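Local coordinates for protein putative rRNA methyltransferase (Sorangium cellulosum, PDB 4RX1) that probably methylates an adenine of 16S ribosomal RNA at N1, as a putative methyltransferase with a Rossmann-like fold, at residues Trp12-Leu17 / Pro91-Gly96; Glu59-Val64 / Phe82-Val87; Leu101-Pro106 / Leu135-Asn140. All blocks are in the same frame, centred on the assembly; numbering follows the deposited sequence.

Contact 1. Residues Trp12-Leu17 / Pro91-Gly96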
loop_
_atom_site.group_PDB
_atom_site.type_symbol
_atom_site.label_atom_id
_atom_site.label_comp_id
_atom_site.label_asym_id
_atom_site.label_seq_id
_atom_site.Cartn_x
_atom_site.Cartn_y
_atom_site.Cartn_z
ATOM N N TRP A 12 -2.481 -4.124 -19.986
ATOM C CA TRP A 12 -1.036 -3.980 -20.182
ATOM C C TRP A 12 -0.361 -5.320 -19.976
ATOM O O TRP A 12 -0.890 -6.170 -19.262
ATOM C CB TRP A 12 -0.426 -3.000 -19.172
ATOM C CG TRP A 12 -0.542 -1.549 -19.509
ATOM C CD1 TRP A 12 -1.506 -0.950 -20.275
ATOM C CD2 TRP A 12 0.336 -0.498 -19.073
ATOM N NE1 TRP A 12 -1.278 0.410 -20.340
ATOM C CE2 TRP A 12 -0.153 0.712 -19.615
ATOM C CE3 TRP A 12 1.490 -0.463 -18.281
ATOM C CZ2 TRP A 12 0.473 1.943 -19.388
ATOM C CZ3 TRP A 12 2.113 0.762 -18.059
ATOM C CH2 TRP A 12 1.602 1.946 -18.610
ATOM N N THR A 13 0.820 -5.492 -20.568
ATOM C CA THR A 13 1.626 -6.688 -20.329
ATOM C C THR A 13 2.809 -6.315 -19.463
ATOM O O THR A 13 3.089 -5.127 -19.288
ATOM C CB THR A 13 2.173 -7.283 -21.640
ATOM O OG1 THR A 13 3.094 -6.358 -22.233
ATOM C CG2 THR A 13 1.050 -7.555 -22.612
ATOM N N ARG A 14 3.525 -7.324 -18.963
ATOM C CA ARG A 14 4.796 -7.100 -18.269
ATOM C C ARG A 14 5.711 -6.234 -19.127
ATOM O O ARG A 14 6.390 -5.337 -18.623
ATOM C CB ARG A 14 5.502 -8.435 -17.962
ATOM C CG ARG A 14 5.753 -8.751 -16.474
ATOM C CD ARG A 14 6.193 -10.234 -16.275
ATOM N NE ARG A 14 5.222 -11.076 -15.560
ATOM C CZ ARG A 14 4.073 -11.482 -16.073
ATOM N NH1 ARG A 14 3.704 -11.129 -17.279
ATOM N NH2 ARG A 14 3.282 -12.231 -15.373
ATOM N N ALA A 15 5.712 -6.492 -20.428
ATOM C CA ALA A 15 6.592 -5.757 -21.329
ATOM C C ALA A 15 6.245 -4.268 -21.352
ATOM O O ALA A 15 7.137 -3.407 -21.268
ATOM C CB ALA A 15 6.554 -6.353 -22.733
ATOM N N ASP A 16 4.953 -3.968 -21.445
ATOM C CA ASP A 16 4.508 -2.582 -21.446
ATOM C C ASP A 16 4.980 -1.875 -20.181
ATOM O O ASP A 16 5.502 -0.761 -20.235
ATOM C CB ASP A 16 2.982 -2.511 -21.527
ATOM C CG ASP A 16 2.436 -3.049 -22.825
ATOM O OD1 ASP A 16 3.019 -2.753 -23.885
ATOM O OD2 ASP A 16 1.429 -3.792 -22.776
ATOM N N LEU A 17 4.843 -2.556 -19.049
ATOM C CA LEU A 17 5.243 -1.979 -17.771
ATOM C C LEU A 17 6.740 -1.704 -17.684
ATOM O O LEU A 17 7.160 -0.645 -17.200
ATOM C CB LEU A 17 4.813 -2.884 -16.610
ATOM C CG LEU A 17 5.248 -2.395 -15.224
ATOM C CD1 LEU A 17 4.689 -0.994 -14.918
ATOM C CD2 LEU A 17 4.818 -3.401 -14.161
ATOM N N PRO A 91 -2.040 -8.402 -9.659
ATOM C CA PRO A 91 -1.553 -8.764 -10.996
ATOM C C PRO A 91 -0.114 -9.288 -10.974
ATOM O O PRO A 91 0.732 -8.648 -10.351
ATOM C CB PRO A 91 -1.635 -7.437 -11.772
ATOM C CG PRO A 91 -1.606 -6.365 -10.712
ATOM C CD PRO A 91 -2.264 -6.949 -9.510
ATOM N N GLU A 92 0.161 -10.393 -11.665
ATOM C CA GLU A 92 1.508 -10.977 -11.698
ATOM C C GLU A 92 2.569 -10.039 -12.241
ATOM O O GLU A 92 3.748 -10.162 -11.914
ATOM C CB GLU A 92 1.549 -12.256 -12.538
ATOM C CG GLU A 92 0.602 -12.237 -13.738
ATOM C CD GLU A 92 0.704 -13.487 -14.617
ATOM O OE1 GLU A 92 1.782 -14.131 -14.658
ATOM O OE2 GLU A 92 -0.325 -13.870 -15.210
ATOM N N GLU A 93 2.154 -9.104 -13.079
ATOM C CA GLU A 93 3.091 -8.174 -13.682
ATOM C C GLU A 93 3.814 -7.325 -12.623
ATOM O O GLU A 93 4.860 -6.739 -12.904
ATOM C CB GLU A 93 2.364 -7.287 -14.701
ATOM C CG GLU A 93 1.718 -8.048 -15.884
ATOM C CD GLU A 93 0.311 -8.577 -15.581
ATOM O OE1 GLU A 93 -0.043 -8.769 -14.395
ATOM O OE2 GLU A 93 -0.460 -8.766 -16.539
ATOM N N LEU A 94 3.272 -7.268 -11.404
ATOM C CA LEU A 94 3.872 -6.440 -10.359
ATOM C C LEU A 94 4.870 -7.192 -9.488
ATOM O O LEU A 94 5.521 -6.587 -8.642
ATOM C CB LEU A 94 2.799 -5.783 -9.474
ATOM C CG LEU A 94 1.914 -4.721 -10.149
ATOM C CD1 LEU A 94 0.957 -4.087 -9.142
ATOM C CD2 LEU A 94 2.760 -3.639 -10.886
ATOM N N ALA A 95 4.999 -8.499 -9.694
ATOM C CA ALA A 95 5.840 -9.311 -8.812
ATOM C C ALA A 95 7.266 -8.780 -8.667
ATOM O O ALA A 95 7.942 -8.515 -9.664
ATOM C CB ALA A 95 5.867 -10.741 -9.291
ATOM N N GLY A 96 7.706 -8.595 -7.424
ATOM C CA GLY A 96 9.100 -8.278 -7.140
ATOM C C GLY A 96 9.597 -6.899 -7.548
ATOM O O GLY A 96 10.802 -6.658 -7.577
HETATM O O HOH W 1 1.410 -9.720 -19.236
#
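Arg-14 and Leu-17, on the first turn of helix 14-21, meet Glu-92, Glu-93 and Leu-94, a 3-10 turn in the loop between strands 80-84 and 98-104. The helix begins with a capping box. Thr-13, at the N-cap, offers OG1 to Asp-16 N at 3.1 Å, and Asp-16 OD2 returns the bond by accepting from Thr-13 N at 2.9 Å. A short hydroxyl and a short carboxylate suit these places, since each reaches a main-chain N-H at the helix start, of the first turn or of the N-cap residue itself, that no preceding helical carbonyl can serve. The charged part lies at the surface. Arg-14 NH2 makes a salt bridge with Glu-92 OE1, modelled at 2.5 Å, so close that its exact geometry is doubtful. Glu-93 brings its methylene CG over one face of the same guanidinium, 3.9 Å from Arg-14 NH1. The bend at chi2 (86°) then leads its carboxylate away to Met-1 N, to which OE2 is hydrogen-bonded. On the inner side the contact is apolar. With CG trans to its own N (chi1 177°), Leu-17 sets CD2 3.9 Å from Leu-94 CD2, and the two branched chains cross at about a right angle; Leu-17 also rests on Tyr-50 and Leu-81, and Leu-94 on Ile-52. A water bridges the segments, accepting from Arg-14 N at 3.2 Å and donating weakly to Glu-93 OE2 at 3.4 Å.

Contact 2. Residues Glu59-Val64 / Phe82-Val87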
loop_
_atom_site.group_PDB
_atom_site.type_symbol
_atom_site.label_atom_id
_atom_site.label_comp_id
_atom_site.label_asym_id
_atom_site.label_seq_id
_atom_site.Cartn_x
_atom_site.Cartn_y
_atom_site.Cartn_z
ATOM N N GLU A 59 -13.092 3.318 -10.892
ATOM C CA GLU A 59 -13.679 4.640 -10.934
ATOM C C GLU A 59 -13.168 5.532 -9.806
ATOM O O GLU A 59 -13.073 6.749 -9.977
ATOM C CB GLU A 59 -15.207 4.585 -10.952
ATOM C CG GLU A 59 -15.887 3.923 -9.744
ATOM C CD GLU A 59 -15.839 2.376 -9.727
ATOM O OE1 GLU A 59 -15.550 1.707 -10.756
ATOM O OE2 GLU A 59 -16.198 1.821 -8.672
ATOM N N ARG A 60 -12.743 4.936 -8.699
ATOM C CA ARG A 60 -12.181 5.732 -7.616
ATOM C C ARG A 60 -10.933 6.449 -8.126
ATOM O O ARG A 60 -10.551 7.504 -7.605
ATOM C CB ARG A 60 -11.795 4.860 -6.418
ATOM C CG ARG A 60 -12.955 4.289 -5.619
ATOM C CD ARG A 60 -12.467 3.594 -4.336
ATOM N NE ARG A 60 -13.572 2.875 -3.714
ATOM C CZ ARG A 60 -13.606 1.565 -3.502
ATOM N NH1 ARG A 60 -12.560 0.794 -3.822
ATOM N NH2 ARG A 60 -14.677 1.032 -2.934
ATOM N N MET A 61 -10.300 5.856 -9.141
ATOM C CA MET A 61 -9.032 6.354 -9.670
ATOM C C MET A 61 -9.184 7.154 -10.963
ATOM O O MET A 61 -8.181 7.525 -11.575
ATOM C CB MET A 61 -8.057 5.181 -9.902
ATOM C CG MET A 61 -7.534 4.523 -8.612
ATOM S SD MET A 61 -6.458 3.076 -8.845
ATOM C CE MET A 61 -7.606 1.926 -9.626
ATOM N N ARG A 62 -10.421 7.419 -11.384
ATOM C CA ARG A 62 -10.649 8.066 -12.683
ATOM C C ARG A 62 -9.975 9.449 -12.789
ATOM O O ARG A 62 -9.216 9.725 -13.716
ATOM C CB ARG A 62 -12.146 8.238 -12.970
ATOM C CG ARG A 62 -12.389 8.968 -14.295
ATOM C CD ARG A 62 -13.780 9.554 -14.426
ATOM N NE ARG A 62 -14.081 10.457 -13.325
ATOM C CZ ARG A 62 -13.623 11.700 -13.249
ATOM N NH1 ARG A 62 -12.815 12.166 -14.203
ATOM N NH2 ARG A 62 -13.952 12.464 -12.213
ATOM N N GLU A 63 -10.260 10.297 -11.807
ATOM C CA GLU A 63 -9.762 11.662 -11.753
ATOM C C GLU A 63 -8.247 11.748 -11.788
ATOM O O GLU A 63 -7.657 12.420 -12.648
ATOM C CB GLU A 63 -10.279 12.352 -10.475
ATOM C CG GLU A 63 -9.795 13.774 -10.327
ATOM C CD GLU A 63 -10.400 14.517 -9.138
ATOM O OE1 GLU A 63 -11.247 13.938 -8.414
ATOM O OE2 GLU A 63 -9.971 15.677 -8.895
ATOM N N VAL A 64 -7.625 11.035 -10.858
ATOM C CA VAL A 64 -6.187 11.106 -10.702
ATOM C C VAL A 64 -5.462 10.508 -11.917
ATOM O O VAL A 64 -4.506 11.100 -12.427
ATOM C CB VAL A 64 -5.721 10.466 -9.338
ATOM C CG1 VAL A 64 -5.692 8.914 -9.410
ATOM C CG2 VAL A 64 -4.372 10.985 -8.938
ATOM N N PHE A 82 -1.855 3.821 -12.446
ATOM C CA PHE A 82 -2.983 3.387 -11.635
ATOM C C PHE A 82 -3.575 2.096 -12.148
ATOM O O PHE A 82 -3.948 1.970 -13.325
ATOM C CB PHE A 82 -4.027 4.500 -11.502
ATOM C CG PHE A 82 -3.477 5.717 -10.845
ATOM C CD1 PHE A 82 -3.436 5.813 -9.470
ATOM C CD2 PHE A 82 -2.893 6.736 -11.610
ATOM C CE1 PHE A 82 -2.878 6.938 -8.848
ATOM C CE2 PHE A 82 -2.331 7.851 -11.000
ATOM C CZ PHE A 82 -2.324 7.950 -9.616
ATOM N N VAL A 83 -3.634 1.129 -11.246
ATOM C CA VAL A 83 -3.931 -0.237 -11.610
ATOM C C VAL A 83 -5.136 -0.701 -10.821
ATOM O O VAL A 83 -5.205 -0.467 -9.600
ATOM C CB VAL A 83 -2.713 -1.103 -11.304
ATOM C CG1 VAL A 83 -3.042 -2.585 -11.459
ATOM C CG2 VAL A 83 -1.558 -0.691 -12.210
ATOM N N VAL A 84 -6.101 -1.323 -11.505
ATOM C CA VAL A 84 -7.250 -1.889 -10.799
ATOM C C VAL A 84 -7.075 -3.373 -10.447
ATOM O O VAL A 84 -6.839 -4.201 -11.315
ATOM C CB VAL A 84 -8.639 -1.525 -11.445
ATOM C CG1 VAL A 84 -8.458 -0.715 -12.719
ATOM C CG2 VAL A 84 -9.500 -2.741 -11.665
ATOM N N ALA A 85 -7.124 -3.665 -9.147
ATOM C CA ALA A 85 -6.939 -5.013 -8.596
ATOM C C ALA A 85 -7.167 -4.981 -7.089
ATOM O O ALA A 85 -7.091 -3.917 -6.475
ATOM C CB ALA A 85 -5.525 -5.526 -8.884
ATOM N N SER A 86 -7.483 -6.136 -6.509
ATOM C CA SER A 86 -7.536 -6.311 -5.048
ATOM C C SER A 86 -6.368 -7.140 -4.551
ATOM O O SER A 86 -5.775 -7.908 -5.317
ATOM C CB SER A 86 -8.813 -7.013 -4.640
ATOM O OG SER A 86 -8.827 -8.303 -5.217
ATOM N N VAL A 87 -6.081 -7.044 -3.254
ATOM C CA VAL A 87 -5.037 -7.867 -2.638
ATOM C C VAL A 87 -5.252 -9.361 -2.844
ATOM O O VAL A 87 -4.311 -10.140 -2.795
ATOM C CB VAL A 87 -4.970 -7.651 -1.109
ATOM C CG1 VAL A 87 -3.843 -6.725 -0.730
ATOM C CG2 VAL A 87 -6.301 -7.136 -0.592
#
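The ring of Phe-82 carries Val-64 on one face and Met-61 at its edge, inside the beta-alpha-beta unit of strand 49-55, helix 62-68 and strand 80-84. Val-64 CG1 stands 3.6 Å from the ring centroid and 17° off the normal, a CH-pi contact made from above the face, a little toward CE1 and CZ. That methyl reaches the ring because it lies between the backbone N and the carbonyl carbon of its own residue (chi1 79°), while CG2 touches the rim at Phe-82 CZ, 3.7 Å away. At the edge, Met-61 SD is 5.4 Å from the centroid and 75° off the normal, a Met-aromatic contact; the same sulfur lies 3.9 Å from Phe-82 CB. Beta-branched valine gives the helix a compact pair of methyls to set on a flat ring, and the flexible, polarisable methionine can follow the ring's edge and continue along the strand. Met-61 also sits at the N-cap of the helix, and Val-39 of helix 37-45 is a further neighbour of Phe-82. The Met-61 chain bends at chi3, so that its methyl CE turns along the strand, 4.0 Å from Val-84 CB and 3.4 Å from Val-83 O.

Contact 3. Residues Leu101-Pro106 / Leu135-Asn140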
loop_
_atom_site.group_PDB
_atom_site.type_symbol
_atom_site.label_atom_id
_atom_site.label_comp_id
_atom_site.label_asym_id
_atom_site.label_seq_id
_atom_site.Cartn_x
_atom_site.Cartn_y
_atom_site.Cartn_z
ATOM N N LEU A 101 6.420 -0.536 -0.373
ATOM C CA LEU A 101 5.028 -0.916 -0.546
ATOM C C LEU A 101 4.271 -0.254 0.580
ATOM O O LEU A 101 4.548 -0.525 1.751
ATOM C CB LEU A 101 4.846 -2.433 -0.460
ATOM C CG LEU A 101 3.457 -2.969 -0.853
ATOM C CD1 LEU A 101 3.557 -4.439 -1.210
ATOM C CD2 LEU A 101 2.381 -2.773 0.207
ATOM N N THR A 102 3.297 0.584 0.242
ATOM C CA THR A 102 2.540 1.269 1.279
ATOM C C THR A 102 1.122 0.772 1.372
ATOM O O THR A 102 0.466 0.512 0.346
ATOM C CB THR A 102 2.479 2.807 1.069
ATOM O OG1 THR A 102 1.814 3.103 -0.173
ATOM C CG2 THR A 102 3.874 3.409 1.082
ATOM N N LEU A 103 0.648 0.665 2.609
ATOM C CA LEU A 103 -0.776 0.493 2.880
ATOM C C LEU A 103 -1.189 1.607 3.823
ATOM O O LEU A 103 -0.796 1.622 4.992
ATOM C CB LEU A 103 -1.055 -0.868 3.496
ATOM C CG LEU A 103 -0.546 -2.031 2.642
ATOM C CD1 LEU A 103 0.529 -2.812 3.401
ATOM C CD2 LEU A 103 -1.687 -2.927 2.195
ATOM N N ASN A 104 -1.929 2.566 3.282
ATOM C CA ASN A 104 -2.390 3.736 4.016
ATOM C C ASN A 104 -3.855 3.581 4.418
ATOM O O ASN A 104 -4.732 3.532 3.549
ATOM C CB ASN A 104 -2.219 4.998 3.156
ATOM C CG ASN A 104 -0.764 5.292 2.841
ATOM O OD1 ASN A 104 0.100 5.156 3.704
ATOM N ND2 ASN A 104 -0.483 5.677 1.599
ATOM N N PHE A 105 -4.110 3.492 5.722
ATOM C CA PHE A 105 -5.469 3.335 6.248
ATOM C C PHE A 105 -6.279 2.240 5.539
ATOM O O PHE A 105 -7.353 2.492 4.992
ATOM C CB PHE A 105 -6.203 4.691 6.213
ATOM C CG PHE A 105 -5.505 5.769 7.000
ATOM C CD1 PHE A 105 -5.401 5.682 8.380
ATOM C CD2 PHE A 105 -4.915 6.854 6.363
ATOM C CE1 PHE A 105 -4.729 6.670 9.120
ATOM C CE2 PHE A 105 -4.252 7.841 7.101
ATOM C CZ PHE A 105 -4.164 7.744 8.477
ATOM N N PRO A 106 -5.773 1.008 5.548
ATOM C CA PRO A 106 -6.559 -0.040 4.877
ATOM C C PRO A 106 -7.885 -0.260 5.601
ATOM O O PRO A 106 -7.941 -0.091 6.826
ATOM C CB PRO A 106 -5.690 -1.286 5.047
ATOM C CG PRO A 106 -4.880 -0.996 6.299
ATOM C CD PRO A 106 -4.584 0.473 6.235
ATOM N N LEU A 135 7.839 -2.797 3.469
ATOM C CA LEU A 135 6.391 -2.669 3.631
ATOM C C LEU A 135 6.161 -1.642 4.725
ATOM O O LEU A 135 6.685 -1.794 5.831
ATOM C CB LEU A 135 5.761 -4.002 4.060
ATOM C CG LEU A 135 4.225 -4.179 4.124
ATOM C CD1 LEU A 135 3.856 -5.652 4.282
ATOM C CD2 LEU A 135 3.607 -3.418 5.287
ATOM N N ILE A 136 5.335 -0.642 4.430
ATOM C CA ILE A 136 5.000 0.428 5.370
ATOM C C ILE A 136 3.478 0.563 5.511
ATOM O O ILE A 136 2.778 0.848 4.539
ATOM C CB ILE A 136 5.597 1.776 4.893
ATOM C CG1 ILE A 136 7.106 1.632 4.683
ATOM C CG2 ILE A 136 5.327 2.910 5.892
ATOM C CD1 ILE A 136 7.779 2.933 4.298
ATOM N N ALA A 137 2.972 0.373 6.723
ATOM C CA ALA A 137 1.534 0.382 6.951
ATOM C C ALA A 137 1.163 1.420 7.973
ATOM O O ALA A 137 1.833 1.550 9.009
ATOM C CB ALA A 137 1.027 -0.997 7.388
ATOM N N LEU A 138 0.121 2.186 7.648
ATOM C CA LEU A 138 -0.458 3.173 8.555
ATOM C C LEU A 138 -1.796 2.615 9.011
ATOM O O LEU A 138 -2.732 2.501 8.218
ATOM C CB LEU A 138 -0.652 4.515 7.858
ATOM C CG LEU A 138 0.558 5.440 7.794
ATOM C CD1 LEU A 138 0.198 6.787 7.128
ATOM C CD2 LEU A 138 1.127 5.661 9.192
ATOM N N LEU A 139 -1.881 2.249 10.284
ATOM C CA LEU A 139 -3.001 1.456 10.751
ATOM C C LEU A 139 -3.906 2.283 11.649
ATOM O O LEU A 139 -3.444 2.865 12.628
ATOM C CB LEU A 139 -2.467 0.252 11.506
ATOM C CG LEU A 139 -1.637 -0.664 10.608
ATOM C CD1 LEU A 139 -1.277 -1.927 11.349
ATOM C CD2 LEU A 139 -2.357 -0.991 9.288
ATOM N N ASN A 140 -5.198 2.315 11.328
ATOM C CA ASN A 140 -6.172 3.061 12.119
ATOM C C ASN A 140 -7.538 2.377 12.148
ATOM O O ASN A 140 -8.065 1.973 11.108
ATOM C CB ASN A 140 -6.315 4.477 11.575
ATOM C CG ASN A 140 -7.264 5.320 12.405
ATOM O OD1 ASN A 140 -8.486 5.155 12.330
ATOM N ND2 ASN A 140 -6.713 6.233 13.196
HETATM O O HOH W 2 -6.430 1.295 8.740
#
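Two neighbouring parallel strands of the central mixed sheet, 98-104 and 133-140, pair here in the core of the Rossmann-like fold. Leu-101 O accepts from Ile-136 N at 2.8 Å, Ile-136 O from Leu-103 N at 2.9 Å, and Leu-103 O from Leu-138 N at 2.9 Å, each bond close to straight. The fourth, from Phe-105 N to Leu-138 O, is more bent, with 137° at the hydrogen, as the first chain leaves the sheet. Side chains alternate between the faces. On that of Leu-101, Leu-103 and Ala-137, Leu-103 CD1 packs 3.7 Å from Leu-135 CD2, and the short Ala-137 lays its CB beside Leu-103 CD1 at 4.4 Å, with Leu-110 of helix 108-115 lying on Leu-103. Across the other face, Asn-104 OD1 lies 3.8 Å from Leu-138 CD1. Beyond strand 98-104, Asn-140 CB comes to the edge of the Phe-105 ring, 3.5 Å from CD1, and Pro-106 CG rests 3.9 Å from Leu-139 CD2. Where the chains part, a water links them, accepting from Asn-140 N and donating to Pro-106 O. Asn-104 O, turned away from strand 133-140, is hydrogen-bonded to a glycerol, probably from the crystallisation liquor. Rossmann-like methyltransferases place their active site at the carboxyl-terminal ends of the parallel strands, and the glycerol is consistent with a polar pocket here.

Contact 2 uses strand 80-84, and contact 1 the loop that follows it: segment 82-87 leads directly toward 91-96, and Pro-91 CD packs 3.6 Å from Ala-85 CB. Their centres are about 16 Å apart, and in sequence contact 2 falls wholly between the two segments of contact 1. Contact 3 opens later, its centre about 17 Å from that of contact 2 and about 22 Å from that of contact 1. Strands 98-104 and 133-140 lie within the seven-stranded sheet, whereas 80-84 is its edge strand, lined by strand 2-5 of the N-terminal hairpin. The three contacts thus fix an amino-terminal helix to a loop, the crossover helix and its 3-10 lead-in to the edge strand, and two inner strands to each other.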